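Local coordinates for protein kinase A regulatory subunit, putative (PDB 6FTF), which probably holds the catalytic subunit of a cAMP-independent protein kinase A in check and binds a nucleoside analogue in each of its two cyclic nucleotide-binding domains, at residues Leu236-Asn241 with Arg262-Cys267; Glu113-Thr118 with Leu144-Ala149. All coordinates share one frame; numbering follows the deposited sequence. Where two conformers were deposited one is given.

Contact 1. Residues Leu236-Asn241 with Arg262-Cys267; sequences LEFLNN and RHFEMC. With 7CI (7-cyano-7-deazainosine), chain E.
Phe238 drives the edge of its ring into the face of Phe264. The two ring planes stand at 74° with centroids 5.1 Å apart, an edge-to-face stack in which Phe238 CD2 comes within 3.5 Å of Phe264 CD1, off the middle of the face and toward its rim. The same face also takes a CH-pi contact: Phe238 CB lies 4.1 Å from the centroid of the Phe264 ring and only 16° off its normal. One residue on, Leu239 CD2 is 4.1 Å from Phe264 CZ. The Phe264 chi1 of 177° sets the ring between the helices, so that Phe238 lies over one face and Leu239 CD2 at the edge.

The two residues just before Phe238 hold the nucleoside. Glu237 accepts hydrogen bonds from two ribose hydroxyls of 7CI: O3 of 7CI lies 2.7 Å from Glu237 OE1 and O4 of 7CI 2.7 Å from Glu237 OE2. Leu236 N donates to the same O3. This short helix after a glycine-bearing loop matches the phosphate-binding cassette of cyclic nucleotide-binding domains. Glu237 is an additional acid there, on the side where a cyclic nucleotide carries its phosphate, consistent with binding a phosphate-free nucleoside. Val245 N gives OE2 a weak second bond, helping to fix the carboxylate.

No hydrogen bond crosses between 236-241 and 262-267, so apolar packing alone couples them. Phe264 lies on helix 264-268, which follows strand 254-260, and helix 272-275 supplies Leu275 against both Phe264 and Leu239, while Tyr287 of helix 285-293 touches Leu236.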
loop_
_atom_site.group_PDB
_atom_site.type_symbol
_atom_site.label_atom_id
_atom_site.label_comp_id
_atom_site.label_asym_id
_atom_site.label_seq_id
_atom_site.Cartn_x
_atom_site.Cartn_y
_atom_site.Cartn_z
ATOM N N LEU A 236 8.054 -8.676 9.874
ATOM C CA LEU A 236 8.028 -8.840 11.324
ATOM C C LEU A 236 8.118 -7.497 12.022
ATOM O O LEU A 236 7.418 -7.240 13.014
ATOM C CB LEU A 236 9.163 -9.745 11.793
ATOM C CG LEU A 236 9.146 -11.168 11.245
ATOM C CD1 LEU A 236 10.283 -11.969 11.847
ATOM C CD2 LEU A 236 7.811 -11.872 11.516
ATOM N N GLU A 237 8.977 -6.628 11.519
ATOM C CA GLU A 237 9.135 -5.300 12.092
ATOM C C GLU A 237 7.860 -4.488 11.974
ATOM O O GLU A 237 7.585 -3.638 12.833
ATOM C CB GLU A 237 10.278 -4.583 11.385
ATOM C CG GLU A 237 11.656 -5.184 11.670
ATOM C CD GLU A 237 11.910 -6.552 11.053
ATOM O OE1 GLU A 237 11.433 -6.817 9.918
ATOM O OE2 GLU A 237 12.603 -7.376 11.699
ATOM N N PHE A 238 7.109 -4.701 10.886
ATOM C CA PHE A 238 5.860 -3.981 10.657
ATOM C C PHE A 238 4.782 -4.460 11.618
ATOM O O PHE A 238 3.948 -3.658 12.073
ATOM C CB PHE A 238 5.319 -4.235 9.249
ATOM C CG PHE A 238 6.139 -3.701 8.097
ATOM C CD1 PHE A 238 7.414 -3.149 8.218
ATOM C CD2 PHE A 238 5.564 -3.761 6.834
ATOM C CE1 PHE A 238 8.084 -2.682 7.080
ATOM C CE2 PHE A 238 6.200 -3.287 5.730
ATOM C CZ PHE A 238 7.464 -2.759 5.841
ATOM N N LEU A 239 4.758 -5.765 11.902
ATOM C CA LEU A 239 3.758 -6.357 12.788
ATOM C C LEU A 239 4.015 -5.977 14.233
ATOM O O LEU A 239 3.070 -5.714 14.990
ATOM C CB LEU A 239 3.784 -7.881 12.663
ATOM C CG LEU A 239 3.291 -8.425 11.320
ATOM C CD1 LEU A 239 3.593 -9.896 11.207
ATOM C CD2 LEU A 239 1.796 -8.200 11.120
ATOM N N ASN A 240 5.286 -5.982 14.653
ATOM C CA ASN A 240 5.636 -5.899 16.065
ATOM C C ASN A 240 6.417 -4.643 16.419
ATOM O O ASN A 240 6.876 -4.508 17.560
ATOM C CB ASN A 240 6.335 -7.183 16.493
ATOM C CG ASN A 240 5.389 -8.367 16.485
ATOM O OD1 ASN A 240 4.214 -8.225 16.870
ATOM N ND2 ASN A 240 5.865 -9.529 16.065
ATOM N N ASN A 241 6.545 -3.706 15.487
ATOM C CA ASN A 241 7.049 -2.360 15.758
ATOM C C ASN A 241 8.429 -2.362 16.417
ATOM O O ASN A 241 8.643 -1.782 17.489
ATOM C CB ASN A 241 6.046 -1.570 16.599
ATOM C CG ASN A 241 4.799 -1.243 15.846
ATOM O OD1 ASN A 241 4.842 -0.817 14.701
ATOM N ND2 ASN A 241 3.666 -1.442 16.491
ATOM N N ARG A 262 4.528 2.445 4.836
ATOM C CA ARG A 262 3.387 3.359 4.892
ATOM C C ARG A 262 2.163 2.816 4.170
ATOM O O ARG A 262 1.051 3.282 4.441
ATOM C CB ARG A 262 3.757 4.742 4.353
ATOM C CG ARG A 262 4.118 4.797 2.889
ATOM C CD ARG A 262 4.939 6.060 2.544
ATOM N NE ARG A 262 5.529 6.066 1.190
ATOM C CZ ARG A 262 5.046 6.735 0.143
ATOM N NH1 ARG A 262 3.934 7.456 0.245
ATOM N NH2 ARG A 262 5.668 6.685 -1.022
ATOM N N HIS A 263 2.339 1.844 3.274
ATOM C CA HIS A 263 1.239 1.255 2.525
ATOM C C HIS A 263 0.841 -0.109 3.051
ATOM O O HIS A 263 -0.096 -0.718 2.523
ATOM C CB HIS A 263 1.632 1.155 1.063
ATOM C CG HIS A 263 1.908 2.480 0.445
ATOM N ND1 HIS A 263 3.090 2.776 -0.187
ATOM C CD2 HIS A 263 1.163 3.618 0.417
ATOM C CE1 HIS A 263 3.058 4.029 -0.608
ATOM N NE2 HIS A 263 1.902 4.564 -0.240
ATOM N N PHE A 264 1.485 -0.592 4.108
ATOM C CA PHE A 264 1.259 -1.954 4.579
ATOM C C PHE A 264 -0.179 -2.161 5.023
ATOM O O PHE A 264 -0.819 -3.145 4.649
ATOM C CB PHE A 264 2.239 -2.246 5.717
ATOM C CG PHE A 264 2.072 -3.589 6.358
ATOM C CD1 PHE A 264 2.407 -4.746 5.682
ATOM C CD2 PHE A 264 1.639 -3.691 7.669
ATOM C CE1 PHE A 264 2.281 -5.983 6.286
ATOM C CE2 PHE A 264 1.529 -4.926 8.279
ATOM C CZ PHE A 264 1.845 -6.072 7.580
ATOM N N GLU A 265 -0.694 -1.260 5.861
ATOM C CA GLU A 265 -2.049 -1.424 6.374
ATOM C C GLU A 265 -3.063 -1.479 5.237
ATOM O O GLU A 265 -3.928 -2.366 5.196
ATOM C CB GLU A 265 -2.376 -0.278 7.332
ATOM C CG GLU A 265 -3.727 -0.413 8.005
ATOM C CD GLU A 265 -3.793 -1.635 8.901
ATOM O OE1 GLU A 265 -2.770 -1.947 9.549
ATOM O OE2 GLU A 265 -4.858 -2.286 8.951
ATOM N N MET A 266 -2.960 -0.556 4.285
ATOM C CA MET A 266 -3.962 -0.507 3.227
ATOM C C MET A 266 -3.905 -1.747 2.353
ATOM O O MET A 266 -4.948 -2.307 1.997
ATOM C CB MET A 266 -3.831 0.751 2.370
ATOM C CG MET A 266 -4.832 0.771 1.209
ATOM S SD MET A 266 -5.132 2.414 0.501
ATOM C CE MET A 266 -5.806 1.887 -1.044
ATOM N N CYS A 267 -2.719 -2.190 1.984
ATOM C CA CYS A 267 -2.529 -3.242 0.977
ATOM C C CYS A 267 -2.646 -4.636 1.569
ATOM O O CYS A 267 -3.123 -5.574 0.923
ATOM C CB CYS A 267 -1.114 -3.161 0.414
ATOM S SG CYS A 267 -0.810 -1.731 -0.555
HETATM C C1 7CI E . 13.144 -12.119 8.590
HETATM N N1 7CI E . 13.371 -12.858 9.889
HETATM O O1 7CI E . 14.097 -11.088 8.460
HETATM C C2 7CI E . 13.126 -14.146 10.061
HETATM N N2 7CI E . 12.684 -15.063 9.168
HETATM O O2 7CI E . 11.316 -11.407 7.266
HETATM C C3 7CI E . 12.599 -16.347 9.569
HETATM N N3 7CI E . 12.869 -16.707 10.899
HETATM O O3 7CI E . 11.069 -9.183 8.708
HETATM C C4 7CI E . 13.280 -15.787 11.825
HETATM N N4 7CI E . 14.617 -12.790 14.467
HETATM C C5 7CI E . 13.456 -14.447 11.418
HETATM O O5 7CI E . 13.456 -16.198 13.007
HETATM C C6 7CI E . 13.909 -13.211 12.047
HETATM C C7 7CI E . 13.834 -12.277 11.024
HETATM C C8 7CI E . 14.296 -12.989 13.368
HETATM C C9 7CI E . 11.811 -11.455 8.552
HETATM C C10 7CI E . 12.096 -10.149 9.088
HETATM C C11 7CI E . 13.440 -9.829 8.399
HETATM C C12 7CI E . 14.313 -8.744 9.150
HETATM O O4 7CI E . 14.359 -9.024 10.505
#

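Contact 2. Residues Glu113-Thr118 with Leu144-Ala149; sequences ELMYDT and LVMGTA. With 7CI (7-cyano-7-deazainosine), chain F.
Met115, in one of its two conformers, and Met146 both leave their backbones with CG anti to the backbone N (chi1 -167° and -180°), but they part further out. Met146 stays extended, which carries its terminal methyl up to the other segment; Met115 bends at its last torsion (chi3 -72°), which sets its CE 3.8 Å from Ala149 CB. Met146 CE lies 3.7 Å from Met115 CG and also 3.3 Å from the backbone Met115 O. The two thioether chains cross at a slant, and no hydrogen bond joins the segments.

Helix 111-116 is consistent with the phosphate-binding cassette of a cyclic nucleotide-binding domain. Glu111 also bonds 7CI, and Glu113 is the additional acid, accepting hydrogen bonds from two ribose hydroxyls: O3 of 7CI lies 2.7 Å from Glu113 OE1 and O4 of 7CI 2.7 Å from Glu113 OE2; Val121 N also donates to OE2. Met115, two residues on, packs against the junction of helices 138-145 and 149-160, where a type II' turn from Met146 to Ala149 redirects the chain, with Gly147 at positive phi. Tyr141 of helix 138-145 lies against both methionines, and Arg153 of helix 149-160 touches Met115 and is hydrogen-bonded to Tyr116 OH.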
loop_
_atom_site.group_PDB
_atom_site.type_symbol
_atom_site.label_atom_id
_atom_site.label_comp_id
_atom_site.label_asym_id
_atom_site.label_seq_id
_atom_site.Cartn_x
_atom_site.Cartn_y
_atom_site.Cartn_z
ATOM N N GLU A 113 -13.275 4.361 -12.037
ATOM C CA GLU A 113 -13.839 5.127 -13.129
ATOM C C GLU A 113 -12.817 6.066 -13.753
ATOM O O GLU A 113 -12.813 6.256 -14.972
ATOM C CB GLU A 113 -15.013 5.930 -12.588
ATOM C CG GLU A 113 -16.199 5.074 -12.174
ATOM C CD GLU A 113 -16.008 4.243 -10.910
ATOM O OE1 GLU A 113 -15.177 4.610 -10.033
ATOM O OE2 GLU A 113 -16.701 3.219 -10.773
ATOM N N LEU A 114 -11.965 6.690 -12.931
ATOM C CA LEU A 114 -10.958 7.612 -13.450
ATOM C C LEU A 114 -9.824 6.884 -14.151
ATOM O O LEU A 114 -9.339 7.342 -15.188
ATOM C CB LEU A 114 -10.426 8.490 -12.321
ATOM C CG LEU A 114 -11.410 9.525 -11.796
ATOM C CD1 LEU A 114 -10.891 10.156 -10.529
ATOM C CD2 LEU A 114 -11.670 10.570 -12.840
ATOM N N MET A 115 -9.391 5.753 -13.606
ATOM C CA MET A 115 -8.289 5.015 -14.207
ATOM C C MET A 115 -8.705 4.368 -15.525
ATOM O O MET A 115 -7.902 4.293 -16.463
ATOM C CB MET A 115 -7.787 3.968 -13.210
ATOM C CG MET A 115 -6.436 3.332 -13.556
ATOM S SD MET A 115 -5.808 2.157 -12.315
ATOM C CE MET A 115 -5.337 3.243 -10.963
ATOM N N TYR A 116 -9.937 3.876 -15.610
ATOM C CA TYR A 116 -10.373 3.080 -16.752
ATOM C C TYR A 116 -11.441 3.757 -17.605
ATOM O O TYR A 116 -11.949 3.138 -18.557
ATOM C CB TYR A 116 -10.837 1.706 -16.261
ATOM C CG TYR A 116 -9.728 0.939 -15.567
ATOM C CD1 TYR A 116 -8.640 0.473 -16.283
ATOM C CD2 TYR A 116 -9.758 0.684 -14.204
ATOM C CE1 TYR A 116 -7.603 -0.217 -15.655
ATOM C CE2 TYR A 116 -8.747 -0.008 -13.590
ATOM C CZ TYR A 116 -7.683 -0.454 -14.316
ATOM O OH TYR A 116 -6.730 -1.138 -13.637
ATOM N N ASP A 117 -11.789 5.003 -17.293
ATOM C CA ASP A 117 -12.652 5.837 -18.132
ATOM C C ASP A 117 -13.979 5.142 -18.428
ATOM O O ASP A 117 -14.325 4.846 -19.573
ATOM C CB ASP A 117 -11.942 6.278 -19.418
ATOM C CG ASP A 117 -12.625 7.463 -20.083
ATOM O OD1 ASP A 117 -13.202 8.304 -19.360
ATOM O OD2 ASP A 117 -12.586 7.550 -21.327
ATOM N N THR A 118 -14.734 4.897 -17.369
ATOM C CA THR A 118 -16.002 4.204 -17.500
ATOM C C THR A 118 -17.009 4.805 -16.524
ATOM O O THR A 118 -16.616 5.390 -15.505
ATOM C CB THR A 118 -15.776 2.702 -17.240
ATOM O OG1 THR A 118 -16.890 1.927 -17.709
ATOM C CG2 THR A 118 -15.495 2.418 -15.754
ATOM N N LEU A 144 -1.604 14.461 -13.072
ATOM C CA LEU A 144 -0.579 14.479 -12.039
ATOM C C LEU A 144 -0.460 13.200 -11.231
ATOM O O LEU A 144 0.599 12.968 -10.629
ATOM C CB LEU A 144 -0.825 15.630 -11.063
ATOM C CG LEU A 144 -0.873 17.033 -11.652
ATOM C CD1 LEU A 144 -0.934 18.014 -10.509
ATOM C CD2 LEU A 144 0.327 17.322 -12.544
ATOM N N VAL A 145 -1.493 12.380 -11.160
ATOM C CA VAL A 145 -1.488 11.219 -10.286
ATOM C C VAL A 145 -1.329 9.922 -11.058
ATOM O O VAL A 145 -0.483 9.093 -10.724
ATOM C CB VAL A 145 -2.749 11.183 -9.409
ATOM C CG1 VAL A 145 -2.707 9.960 -8.481
ATOM C CG2 VAL A 145 -2.883 12.458 -8.614
ATOM N N MET A 146 -2.150 9.715 -12.078
ATOM C CA MET A 146 -2.301 8.379 -12.638
ATOM C C MET A 146 -0.972 7.820 -13.144
ATOM O O MET A 146 -0.635 6.658 -12.881
ATOM C CB MET A 146 -3.332 8.416 -13.750
ATOM C CG MET A 146 -3.541 7.068 -14.367
ATOM S SD MET A 146 -4.988 7.076 -15.405
ATOM C CE MET A 146 -4.837 5.469 -16.179
ATOM N N GLY A 147 -0.225 8.612 -13.898
ATOM C CA GLY A 147 1.097 8.180 -14.302
ATOM C C GLY A 147 1.054 6.833 -14.976
ATOM O O GLY A 147 0.220 6.589 -15.854
ATOM N N THR A 148 1.952 5.947 -14.548
ATOM C CA THR A 148 2.090 4.616 -15.119
ATOM C C THR A 148 1.283 3.558 -14.369
ATOM O O THR A 148 1.682 2.391 -14.335
ATOM C CB THR A 148 3.569 4.232 -15.202
ATOM O OG1 THR A 148 4.160 4.347 -13.907
ATOM C CG2 THR A 148 4.313 5.123 -16.212
ATOM N N ALA A 149 0.132 3.930 -13.811
ATOM C CA ALA A 149 -0.639 3.012 -12.982
ATOM C C ALA A 149 -0.984 1.726 -13.714
ATOM O O ALA A 149 -0.929 0.642 -13.130
ATOM C CB ALA A 149 -1.924 3.675 -12.497
HETATM C C1 7CI F . -15.197 0.981 -5.551
HETATM N N1 7CI F . -15.303 -0.426 -6.047
HETATM O O1 7CI F . -16.425 1.643 -5.812
HETATM C C2 7CI F . -14.800 -1.484 -5.407
HETATM N N2 7CI F . -14.078 -1.556 -4.260
HETATM O O2 7CI F . -13.590 2.658 -5.396
HETATM C C3 7CI F . -13.665 -2.767 -3.846
HETATM N N3 7CI F . -13.980 -3.920 -4.577
HETATM O O3 7CI F . -14.209 3.539 -7.781
HETATM C C4 7CI F . -14.699 -3.862 -5.730
HETATM N N4 7CI F . -16.944 -3.612 -9.241
HETATM C C5 7CI F . -15.145 -2.626 -6.198
HETATM O O5 7CI F . -14.926 -4.953 -6.328
HETATM C C6 7CI F . -15.917 -2.180 -7.338
HETATM C C7 7CI F . -15.988 -0.790 -7.161
HETATM C C8 7CI F . -16.479 -2.964 -8.377
HETATM C C9 7CI F . -14.163 1.745 -6.240
HETATM C C10 7CI F . -14.887 2.366 -7.316
HETATM C C11 7CI F . -16.188 2.756 -6.646
HETATM C C12 7CI F . -17.398 2.960 -7.664
HETATM O O4 7CI F . -17.462 1.873 -8.562
#

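Overall arrangement
The contacts come in series along the chain: contact 2 closes in the first cyclic nucleotide-binding domain before contact 1 opens in the second. Their centres are 26 Å apart and their nearest atoms about 10 Å, without touching. Each joins a short helix carrying a ribose-binding glutamate, 111-116 or 235-240, to helical structure that follows the last strand of its domain's antiparallel sheets, 130-137 or 254-260. The equivalent placement fits a repeated domain architecture, although the packing differs: an aromatic pair in contact 1, methionines in contact 2. Both connect the nucleoside-binding helix to helices beyond the beta core, consistent with ligand occupancy being relayed to those helices in each domain.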